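Long-range contacts in 2-nitropropane dioxygenase (Streptomyces ansochromogenes, PDB 3BW3), which probably catalyses the FMN-dependent oxidative denitrification of alkyl nitronates by molecular oxygen, with propionate 3-nitronate the presumed physiological substrate: residues Ala94-Glu99 with Ser302-Ala307; Gly101-Gly106 with His298-Pro303; Gly215-Gly220 with Asp232-Gly237. The protein carries 1 engineered substitution. All blocks are in the same frame, centred on the assembly; numbering follows the deposited sequence.

Contact 1 of 3, residues Ala94-Glu99 with Ser302-Ala307. With NIE (nitroethane), chain C.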
loop_
_atom_site.group_PDB
_atom_site.type_symbol
_atom_site.label_atom_id
_atom_site.label_comp_id
_atom_site.label_asym_id
_atom_site.label_seq_id
_atom_site.Cartn_x
_atom_site.Cartn_y
_atom_site.Cartn_z
ATOM N N ALA A 94 11.953 -4.824 -34.432
ATOM C CA ALA A 94 13.119 -4.725 -35.302
ATOM C C ALA A 94 14.401 -4.996 -34.511
ATOM O O ALA A 94 15.230 -5.813 -34.913
ATOM C CB ALA A 94 13.181 -3.341 -35.930
ATOM N N TRP A 95 14.557 -4.310 -33.381
ATOM C CA TRP A 95 15.740 -4.477 -32.550
ATOM C C TRP A 95 15.954 -5.921 -32.125
ATOM O O TRP A 95 17.060 -6.448 -32.225
ATOM C CB TRP A 95 15.650 -3.589 -31.308
ATOM C CG TRP A 95 16.859 -3.713 -30.437
ATOM C CD1 TRP A 95 16.988 -4.475 -29.311
ATOM C CD2 TRP A 95 18.140 -3.115 -30.668
ATOM N NE1 TRP A 95 18.272 -4.393 -28.827
ATOM C CE2 TRP A 95 19.002 -3.565 -29.640
ATOM C CE3 TRP A 95 18.646 -2.244 -31.643
ATOM C CZ2 TRP A 95 20.348 -3.171 -29.561
ATOM C CZ3 TRP A 95 19.981 -1.853 -31.567
ATOM C CH2 TRP A 95 20.817 -2.319 -30.531
ATOM N N TYR A 96 14.891 -6.558 -31.641
ATOM C CA TYR A 96 14.973 -7.941 -31.200
ATOM C C TYR A 96 14.853 -8.906 -32.365
ATOM O O TYR A 96 14.883 -10.121 -32.177
ATOM C CB TYR A 96 13.891 -8.222 -30.155
ATOM C CG TYR A 96 14.199 -7.598 -28.816
ATOM C CD1 TYR A 96 15.333 -7.979 -28.096
ATOM C CD2 TYR A 96 13.391 -6.594 -28.289
ATOM C CE1 TYR A 96 15.654 -7.373 -26.885
ATOM C CE2 TYR A 96 13.703 -5.981 -27.079
ATOM C CZ TYR A 96 14.835 -6.374 -26.383
ATOM O OH TYR A 96 15.150 -5.765 -25.192
ATOM N N GLU A 97 14.718 -8.355 -33.569
ATOM C CA GLU A 97 14.615 -9.157 -34.785
ATOM C C GLU A 97 13.575 -10.256 -34.664
ATOM O O GLU A 97 13.858 -11.424 -34.928
ATOM C CB GLU A 97 15.970 -9.783 -35.120
ATOM C CG GLU A 97 17.061 -8.773 -35.399
ATOM C CD GLU A 97 18.362 -9.428 -35.818
ATOM O OE1 GLU A 97 18.930 -10.202 -35.020
ATOM O OE2 GLU A 97 18.814 -9.165 -36.951
ATOM N N THR A 98 12.368 -9.876 -34.266
ATOM C CA THR A 98 11.291 -10.838 -34.115
ATOM C C THR A 98 9.997 -10.172 -34.560
ATOM O O THR A 98 9.971 -8.976 -34.825
ATOM C CB THR A 98 11.177 -11.297 -32.643
ATOM O OG1 THR A 98 10.287 -12.412 -32.555
ATOM C CG2 THR A 98 10.655 -10.170 -31.771
ATOM N N GLU A 99 8.927 -10.944 -34.663
ATOM C CA GLU A 99 7.639 -10.399 -35.075
ATOM C C GLU A 99 6.733 -10.278 -33.856
ATOM O O GLU A 99 6.754 -11.136 -32.974
ATOM C CB GLU A 99 6.972 -11.325 -36.098
ATOM C CG GLU A 99 7.627 -11.364 -37.464
ATOM C CD GLU A 99 7.377 -10.099 -38.257
ATOM O OE1 GLU A 99 7.740 -10.056 -39.454
ATOM O OE2 GLU A 99 6.816 -9.144 -37.680
ATOM N N SER A 302 4.852 -11.005 -26.098
ATOM C CA SER A 302 5.505 -12.272 -25.759
ATOM C C SER A 302 6.757 -12.553 -26.580
ATOM O O SER A 302 7.787 -12.945 -26.030
ATOM C CB SER A 302 4.537 -13.444 -25.906
ATOM O OG SER A 302 3.689 -13.534 -24.776
ATOM N N PRO A 303 6.683 -12.385 -27.912
ATOM C CA PRO A 303 7.875 -12.644 -28.724
ATOM C C PRO A 303 9.015 -11.728 -28.277
ATOM O O PRO A 303 10.167 -12.154 -28.181
ATOM C CB PRO A 303 7.399 -12.333 -30.140
ATOM C CG PRO A 303 5.954 -12.704 -30.093
ATOM C CD PRO A 303 5.518 -12.106 -28.771
ATOM N N LEU A 304 8.680 -10.471 -27.999
ATOM C CA LEU A 304 9.665 -9.489 -27.555
ATOM C C LEU A 304 10.323 -9.940 -26.259
ATOM O O LEU A 304 11.547 -9.930 -26.136
ATOM C CB LEU A 304 8.999 -8.129 -27.338
ATOM C CG LEU A 304 8.340 -7.479 -28.556
ATOM C CD1 LEU A 304 7.673 -6.171 -28.140
ATOM C CD2 LEU A 304 9.394 -7.230 -29.631
ATOM N N ARG A 305 9.503 -10.341 -25.295
ATOM C CA ARG A 305 10.018 -10.786 -24.009
ATOM C C ARG A 305 10.906 -12.019 -24.125
ATOM O O ARG A 305 11.944 -12.104 -23.470
ATOM C CB ARG A 305 8.869 -11.075 -23.042
ATOM C CG ARG A 305 8.098 -9.838 -22.612
ATOM C CD ARG A 305 7.532 -10.037 -21.220
ATOM N NE ARG A 305 6.166 -10.544 -21.213
ATOM C CZ ARG A 305 5.691 -11.395 -20.304
ATOM N NH1 ARG A 305 6.474 -11.857 -19.329
ATOM N NH2 ARG A 305 4.420 -11.761 -20.349
ATOM N N LYS A 306 10.491 -12.975 -24.949
ATOM C CA LYS A 306 11.263 -14.200 -25.129
ATOM C C LYS A 306 12.600 -13.887 -25.788
ATOM O O LYS A 306 13.620 -14.477 -25.445
ATOM C CB LYS A 306 10.482 -15.202 -25.984
ATOM C CG LYS A 306 9.173 -15.645 -25.353
ATOM C CD LYS A 306 8.368 -16.531 -26.289
ATOM C CE LYS A 306 7.004 -16.851 -25.691
ATOM N NZ LYS A 306 6.164 -17.668 -26.611
ATOM N N ALA A 307 12.590 -12.960 -26.737
ATOM C CA ALA A 307 13.815 -12.578 -27.421
ATOM C C ALA A 307 14.761 -11.914 -26.421
ATOM O O ALA A 307 15.962 -12.186 -26.415
ATOM C CB ALA A 307 13.498 -11.627 -28.560
HETATM N N3 NIE C . 4.062 -14.069 -17.915
HETATM C C1 NIE C . 4.061 -15.811 -19.679
HETATM C C2 NIE C . 4.883 -14.777 -18.897
HETATM O O4 NIE C . 4.253 -14.264 -16.726
HETATM O O5 NIE C . 3.202 -13.276 -18.271
HETATM O O HOH W 1 10.913 -14.163 -29.831
#

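Contact 2 of 3, residues Gly101-Gly106 with His298-Pro303. With NIE (nitroethane), chain C.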
loop_
_atom_site.group_PDB
_atom_site.type_symbol
_atom_site.label_atom_id
_atom_site.label_comp_id
_atom_site.label_asym_id
_atom_site.label_seq_id
_atom_site.Cartn_x
_atom_site.Cartn_y
_atom_site.Cartn_z
ATOM N N GLY A 101 3.476 -10.584 -31.600
ATOM C CA GLY A 101 2.512 -11.671 -31.578
ATOM C C GLY A 101 1.140 -11.203 -32.031
ATOM O O GLY A 101 0.916 -10.007 -32.205
ATOM N N ASP A 102 0.218 -12.142 -32.225
ATOM C CA ASP A 102 -1.136 -11.812 -32.660
ATOM C C ASP A 102 -1.975 -11.340 -31.476
ATOM O O ASP A 102 -2.229 -12.102 -30.546
ATOM C CB ASP A 102 -1.804 -13.035 -33.289
ATOM C CG ASP A 102 -3.099 -12.691 -34.001
ATOM O OD1 ASP A 102 -3.873 -11.863 -33.476
ATOM O OD2 ASP A 102 -3.346 -13.255 -35.086
ATOM N N PRO A 103 -2.429 -10.079 -31.502
ATOM C CA PRO A 103 -3.243 -9.527 -30.413
ATOM C C PRO A 103 -4.656 -10.091 -30.351
ATOM O O PRO A 103 -5.367 -9.881 -29.369
ATOM C CB PRO A 103 -3.241 -8.032 -30.711
ATOM C CG PRO A 103 -3.217 -8.007 -32.203
ATOM C CD PRO A 103 -2.175 -9.053 -32.529
ATOM N N ASP A 104 -5.067 -10.801 -31.397
ATOM C CA ASP A 104 -6.411 -11.360 -31.426
ATOM C C ASP A 104 -6.461 -12.865 -31.237
ATOM O O ASP A 104 -7.334 -13.537 -31.782
ATOM C CB ASP A 104 -7.123 -10.975 -32.724
ATOM C CG ASP A 104 -7.378 -9.481 -32.828
ATOM O OD1 ASP A 104 -7.901 -8.894 -31.853
ATOM O OD2 ASP A 104 -7.064 -8.897 -33.886
ATOM N N GLY A 105 -5.523 -13.393 -30.461
ATOM C CA GLY A 105 -5.513 -14.818 -30.199
ATOM C C GLY A 105 -6.633 -15.135 -29.223
ATOM O O GLY A 105 -7.535 -14.317 -29.017
ATOM N N GLY A 106 -6.588 -16.316 -28.617
ATOM C CA GLY A 106 -7.620 -16.689 -27.667
ATOM C C GLY A 106 -7.695 -15.705 -26.517
ATOM O O GLY A 106 -6.796 -14.888 -26.338
ATOM N N HIS A 298 -0.476 -8.868 -24.024
ATOM C CA HIS A 298 0.403 -9.968 -23.638
ATOM C C HIS A 298 0.797 -10.783 -24.872
ATOM O O HIS A 298 1.952 -11.186 -25.012
ATOM C CB HIS A 298 -0.278 -10.882 -22.610
ATOM C CG HIS A 298 0.587 -12.020 -22.160
ATOM N ND1 HIS A 298 0.725 -13.184 -22.885
ATOM C CD2 HIS A 298 1.407 -12.147 -21.088
ATOM C CE1 HIS A 298 1.593 -13.977 -22.280
ATOM N NE2 HIS A 298 2.022 -13.370 -21.188
ATOM N N HIS A 299 -0.160 -11.030 -25.764
ATOM C CA HIS A 299 0.126 -11.790 -26.978
ATOM C C HIS A 299 1.113 -11.000 -27.824
ATOM O O HIS A 299 2.042 -11.549 -28.417
ATOM C CB HIS A 299 -1.142 -12.011 -27.816
ATOM C CG HIS A 299 -2.217 -12.790 -27.122
ATOM N ND1 HIS A 299 -1.948 -13.789 -26.212
ATOM C CD2 HIS A 299 -3.566 -12.748 -27.248
ATOM C CE1 HIS A 299 -3.084 -14.328 -25.803
ATOM N NE2 HIS A 299 -4.080 -13.714 -26.417
ATOM N N LEU A 300 0.886 -9.696 -27.876
ATOM C CA LEU A 300 1.708 -8.783 -28.657
ATOM C C LEU A 300 3.183 -8.738 -28.237
ATOM O O LEU A 300 4.073 -8.773 -29.084
ATOM C CB LEU A 300 1.106 -7.385 -28.557
ATOM C CG LEU A 300 1.328 -6.371 -29.673
ATOM C CD1 LEU A 300 0.696 -6.871 -30.962
ATOM C CD2 LEU A 300 0.706 -5.046 -29.260
ATOM N N THR A 301 3.440 -8.668 -26.936
ATOM C CA THR A 301 4.811 -8.567 -26.431
ATOM C C THR A 301 5.542 -9.866 -26.081
ATOM O O THR A 301 6.738 -9.827 -25.782
ATOM C CB THR A 301 4.871 -7.675 -25.175
ATOM O OG1 THR A 301 4.255 -8.362 -24.083
ATOM C CG2 THR A 301 4.142 -6.360 -25.407
ATOM N N SER A 302 4.852 -11.005 -26.098
ATOM C CA SER A 302 5.505 -12.272 -25.759
ATOM C C SER A 302 6.757 -12.553 -26.580
ATOM O O SER A 302 7.787 -12.945 -26.030
ATOM C CB SER A 302 4.537 -13.444 -25.906
ATOM O OG SER A 302 3.689 -13.534 -24.776
ATOM N N PRO A 303 6.683 -12.385 -27.912
ATOM C CA PRO A 303 7.875 -12.644 -28.724
ATOM C C PRO A 303 9.015 -11.728 -28.277
ATOM O O PRO A 303 10.167 -12.154 -28.181
ATOM C CB PRO A 303 7.399 -12.333 -30.140
ATOM C CG PRO A 303 5.954 -12.704 -30.093
ATOM C CD PRO A 303 5.518 -12.106 -28.771
HETATM N N3 NIE C . 4.062 -14.069 -17.915
HETATM C C1 NIE C . 4.061 -15.811 -19.679
HETATM C C2 NIE C . 4.883 -14.777 -18.897
HETATM O O4 NIE C . 4.253 -14.264 -16.726
HETATM O O5 NIE C . 3.202 -13.276 -18.271
#

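Contact 3 of 3, residues Gly215-Gly220 with Asp232-Gly237. With FMN (flavin mononucleotide), chain B.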
loop_
_atom_site.group_PDB
_atom_site.type_symbol
_atom_site.label_atom_id
_atom_site.label_comp_id
_atom_site.label_asym_id
_atom_site.label_seq_id
_atom_site.Cartn_x
_atom_site.Cartn_y
_atom_site.Cartn_z
ATOM N N GLY A 215 0.927 -9.698 -1.057
ATOM C CA GLY A 215 1.503 -8.412 -1.411
ATOM C C GLY A 215 2.654 -7.938 -0.541
ATOM O O GLY A 215 2.456 -7.518 0.596
ATOM N N GLY A 216 3.863 -8.018 -1.084
ATOM C CA GLY A 216 5.048 -7.564 -0.376
ATOM C C GLY A 216 5.505 -8.339 0.845
ATOM O O GLY A 216 6.323 -7.827 1.610
ATOM N N ILE A 217 5.014 -9.560 1.040
ATOM C CA ILE A 217 5.414 -10.345 2.211
ATOM C C ILE A 217 6.737 -11.077 1.960
ATOM O O ILE A 217 6.800 -12.000 1.151
ATOM C CB ILE A 217 4.306 -11.351 2.596
ATOM C CG1 ILE A 217 3.020 -10.583 2.936
ATOM C CG2 ILE A 217 4.760 -12.204 3.781
ATOM C CD1 ILE A 217 1.780 -11.455 3.093
ATOM N N MET A 218 7.786 -10.667 2.672
ATOM C CA MET A 218 9.120 -11.246 2.490
ATOM C C MET A 218 9.726 -11.830 3.758
ATOM O O MET A 218 10.694 -12.593 3.702
ATOM C CB MET A 218 10.076 -10.171 1.956
ATOM C CG MET A 218 9.580 -9.436 0.719
ATOM S SD MET A 218 9.408 -10.548 -0.690
ATOM C CE MET A 218 11.145 -10.838 -1.080
ATOM N N ARG A 219 9.166 -11.456 4.900
ATOM C CA ARG A 219 9.674 -11.917 6.186
ATOM C C ARG A 219 8.588 -12.573 7.038
ATOM O O ARG A 219 7.399 -12.301 6.868
ATOM C CB ARG A 219 10.274 -10.731 6.942
ATOM C CG ARG A 219 11.447 -10.057 6.234
ATOM C CD ARG A 219 12.754 -10.805 6.484
ATOM N NE ARG A 219 13.910 -10.088 5.953
ATOM C CZ ARG A 219 14.414 -10.265 4.734
ATOM N NH1 ARG A 219 13.869 -11.145 3.906
ATOM N NH2 ARG A 219 15.464 -9.554 4.340
ATOM N N GLY A 220 9.010 -13.435 7.958
ATOM C CA GLY A 220 8.068 -14.114 8.830
ATOM C C GLY A 220 7.306 -13.138 9.708
ATOM O O GLY A 220 6.175 -13.409 10.119
ATOM N N ASP A 232 -5.841 -15.719 7.328
ATOM C CA ASP A 232 -5.650 -17.108 7.742
ATOM C C ASP A 232 -4.302 -17.619 7.230
ATOM O O ASP A 232 -3.732 -18.567 7.771
ATOM C CB ASP A 232 -6.778 -17.978 7.190
ATOM C CG ASP A 232 -7.888 -18.195 8.196
ATOM O OD1 ASP A 232 -8.210 -17.258 8.957
ATOM O OD2 ASP A 232 -8.443 -19.312 8.222
ATOM N N ALA A 233 -3.794 -16.984 6.183
ATOM C CA ALA A 233 -2.517 -17.383 5.617
ATOM C C ALA A 233 -1.932 -16.258 4.795
ATOM O O ALA A 233 -2.609 -15.276 4.492
ATOM C CB ALA A 233 -2.687 -18.633 4.742
ATOM N N ALA A 234 -0.664 -16.417 4.434
ATOM C CA ALA A 234 0.045 -15.435 3.631
ATOM C C ALA A 234 0.488 -16.098 2.340
ATOM O O ALA A 234 1.027 -17.204 2.362
ATOM C CB ALA A 234 1.262 -14.921 4.387
ATOM N N GLN A 235 0.254 -15.423 1.218
ATOM C CA GLN A 235 0.659 -15.931 -0.084
ATOM C C GLN A 235 1.839 -15.074 -0.544
ATOM O O GLN A 235 1.750 -13.840 -0.611
ATOM C CB GLN A 235 -0.499 -15.850 -1.088
ATOM C CG GLN A 235 -0.110 -16.334 -2.490
ATOM C CD GLN A 235 -1.300 -16.539 -3.408
ATOM O OE1 GLN A 235 -2.161 -17.383 -3.151
ATOM N NE2 GLN A 235 -1.351 -15.770 -4.493
ATOM N N LEU A 236 2.946 -15.742 -0.843
ATOM C CA LEU A 236 4.181 -15.085 -1.255
ATOM C C LEU A 236 4.603 -15.475 -2.660
ATOM O O LEU A 236 4.707 -16.662 -2.979
ATOM C CB LEU A 236 5.322 -15.463 -0.303
ATOM C CG LEU A 236 5.294 -15.050 1.167
ATOM C CD1 LEU A 236 4.070 -15.612 1.871
ATOM C CD2 LEU A 236 6.575 -15.557 1.826
ATOM N N GLY A 237 4.864 -14.470 -3.486
ATOM C CA GLY A 237 5.311 -14.717 -4.839
ATOM C C GLY A 237 6.788 -14.386 -4.971
ATOM O O GLY A 237 7.635 -15.274 -5.050
HETATM N N1 FMN B . -0.960 -14.655 -9.589
HETATM C C2 FMN B . -1.857 -15.513 -10.228
HETATM O O2 FMN B . -2.967 -15.706 -9.736
HETATM N N3 FMN B . -1.503 -16.154 -11.406
HETATM C C4 FMN B . -0.263 -15.990 -12.001
HETATM O O4 FMN B . 0.010 -16.592 -13.052
HETATM C C4A FMN B . 0.669 -15.130 -11.358
HETATM N N5 FMN B . 1.949 -14.935 -11.880
HETATM C C5A FMN B . 2.886 -14.116 -11.237
HETATM C C6 FMN B . 4.184 -13.964 -11.788
HETATM C C7 FMN B . 5.187 -13.142 -11.163
HETATM C C7M FMN B . 6.626 -13.684 -11.336
HETATM C C8 FMN B . 4.788 -12.519 -9.921
HETATM C C8M FMN B . 5.767 -12.222 -8.783
HETATM C C9 FMN B . 3.477 -12.643 -9.370
HETATM C C9A FMN B . 2.519 -13.448 -10.024
HETATM N N10 FMN B . 1.211 -13.622 -9.500
HETATM C C10 FMN B . 0.292 -14.465 -10.144
HETATM C "C1'" FMN B . 0.714 -12.756 -8.339
HETATM C "C2'" FMN B . 0.821 -13.579 -7.035
HETATM O "O2'" FMN B . -0.325 -14.413 -6.919
HETATM C "C3'" FMN B . 0.846 -12.673 -5.754
HETATM O "O3'" FMN B . -0.363 -11.910 -5.782
HETATM C "C4'" FMN B . 2.045 -11.703 -5.670
HETATM O "O4'" FMN B . 3.229 -12.415 -6.056
HETATM C "C5'" FMN B . 2.202 -11.156 -4.221
HETATM O "O5'" FMN B . 3.318 -10.239 -4.095
HETATM P P FMN B . 4.876 -10.597 -3.701
HETATM O O1P FMN B . 4.332 -11.660 -2.793
HETATM O O2P FMN B . 4.845 -9.122 -3.384
HETATM O O3P FMN B . 5.025 -10.990 -5.165
HETATM O O HOH W 2 3.145 -11.546 -0.546
#

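Contact 1 of 3, residues Ala94-Glu99 with Ser302-Ala307
Tyr96 and Thr98 lie against Leu304, Ala307 and Pro303 on one side of helix 296-311, a case in which two segments are joined mostly by carbon. Two apolar touches carry the contact. The CB atoms of Tyr96 and Ala307 stand 3.8 Å apart, and the Ala307 methyl reaches the base of the ring obliquely. The methyl CG2 of Thr98 is also 3.8 Å from CD2 of Leu304. Of another kind is the approach of the pyrrolidine ring of Pro303, whose CB comes to 3.1 Å from the carbonyl O of Glu99, a close carbon-oxygen contact.

The Tyr96 ring is flanked on its two faces. CD1 of Trp95 sits over its centre, while the carbonyl O of Leu304 lies over the opposite face. Its hydroxyl is held farther off, by Asp313 and Arg281. A Schellman motif at Glu97 ends helix 90-95 and turns the chain so that Thr98 can face the other helix.

The polar link is a water. It donates to Pro303 O at 2.7 Å and is hydrogen-bonded more loosely, at 3.3 Å, to Thr98 OG1, which chi1 of -170° sets opposite its own backbone N.

Arg305 points away from this interface. Its chain bends at chi3, and the edge of the guanidinium meets nitroethane nearly in plane: NH2 donates to O5 at 2.8 Å, close to straight at 168°. A leucine in place of Arg305 would probably leave the nitro oxygen O5 without its short, straight donor and the nitroethane freer to turn in its pocket.

Chemically this part of the helix is thus two-sided: carbon contacts and one bridging water seat the side facing 94-99, while the straight, directional side-chain bond to a partner beyond the helix is the one Arg305 gives to the ligand.

Contact 2 of 3, residues Gly101-Gly106 with His298-Pro303
The imidazole of His299 is used edge-on: NE2 donates to Gly106 O at 3.0 Å, the oxygen lying near the ring plane and the donor in the plane of the carbonyl. Pro103 O stands at the same edge, near CD2, whereas Asp102 O and Gly105 N approach the ring obliquely. With chi1 at -61°, CG is turned from the carbonyl carbon of His299, and the ring leans out into the loop. The neighbouring ring, His298, serves the nitroethane pocket instead. It stacks on Tyr44, and its edge offers NE2 to O5 of nitroethane in a weak hydrogen bond of 3.1 Å, bent to 134°.

The loop that curls round His299 combines two small motifs. A type I beta turn runs from Asp102 to Gly105, and within it Asp102 OD1 accepts from Asp104 N at 2.6 Å, an Asx turn. This loop belongs to the connection from helix 90-95 to helix 111-120 and packs on helix 296-311 where that helix is kinked at Pro303.

Gly101 N donates to Leu300 O at 3.2 Å, nearly straight at 170° but tilted from the carbonyl plane, and Gly101 CA makes a CA-H...O contact of 3.2 Å with His299 O. A side chain at Gly101 would collide with that same oxygen, so glycine suits the site. Beside it the CG and CD atoms of Pro303 cover the Gly101 nitrogen. Leu300 sends CD1 to 3.9 Å from CD of Pro103, the two side chains crossing at a slant, and both also rest on helix 81-88.

Contact 3 of 3, residues Gly215-Gly220 with Asp232-Gly237
Ile217 and Leu236 meet at about a right angle, the CG2 methyl of Ile217 lying 3.9 Å from CG of Leu236. Chi1 of -61° divides the work of the isoleucine: CG2, opposite the backbone N, turns to Leu236, while the CG1 branch runs on until CD1 reaches CB of Ala234 at 3.7 Å. Leu236 also tucks its CG to 3.4 Å from the carbonyl O of Ile217. Helix 220-228 covers the same isoleucine with Ile223 and Val226, making this patch part of the buried layer between helix and strand.

The setting is a beta-alpha-beta unit of the TIM barrel: strand 211-214, the loop 215-219, helix 220-228 and the parallel strand 233-236. As in many flavoproteins of this fold, residues just past the C-terminal ends of these strands hold the FMN phosphate through backbone nitrogens. Gly216 N donates to O2P at 2.7 Å and Gly237 N to O1P at 2.9 Å. A water completes the joint, accepting from Gly215 N and Ile217 N and donating to Gln235 O and O1P, with both its protons used.

Gln235 points away from Ile217. Its extended chain brings NE2 to 3.0 Å from O2' of the FMN ribityl chain. A CB on Gly237 would clash with O4', which calls for glycine there. Beyond the isoleucine, Arg219 forms a salt bridge with Glu205 of the second subunit.

Overall arrangement
Followed from the N terminus, the chain opens contact 1 at residues 94-99 and contact 2 at 101-106. Both wait until helix 296-311 to be closed, at 302-307 and 298-303, so the two share Ser302 and Pro303 and bring the region after helix 90-95 onto overlapping stretches of one helix. Contact 3 lies inside both of these long loops and is the shortest closure, joining neighbouring barrel elements round helix 220-228. Its centre is about 34 Å from that of contact 1 and about 31 Å from that of contact 2, across the chain's centre. Contacts 1 and 2 each hold one residue of the nitroethane pocket, while contact 3 lies at the FMN phosphate.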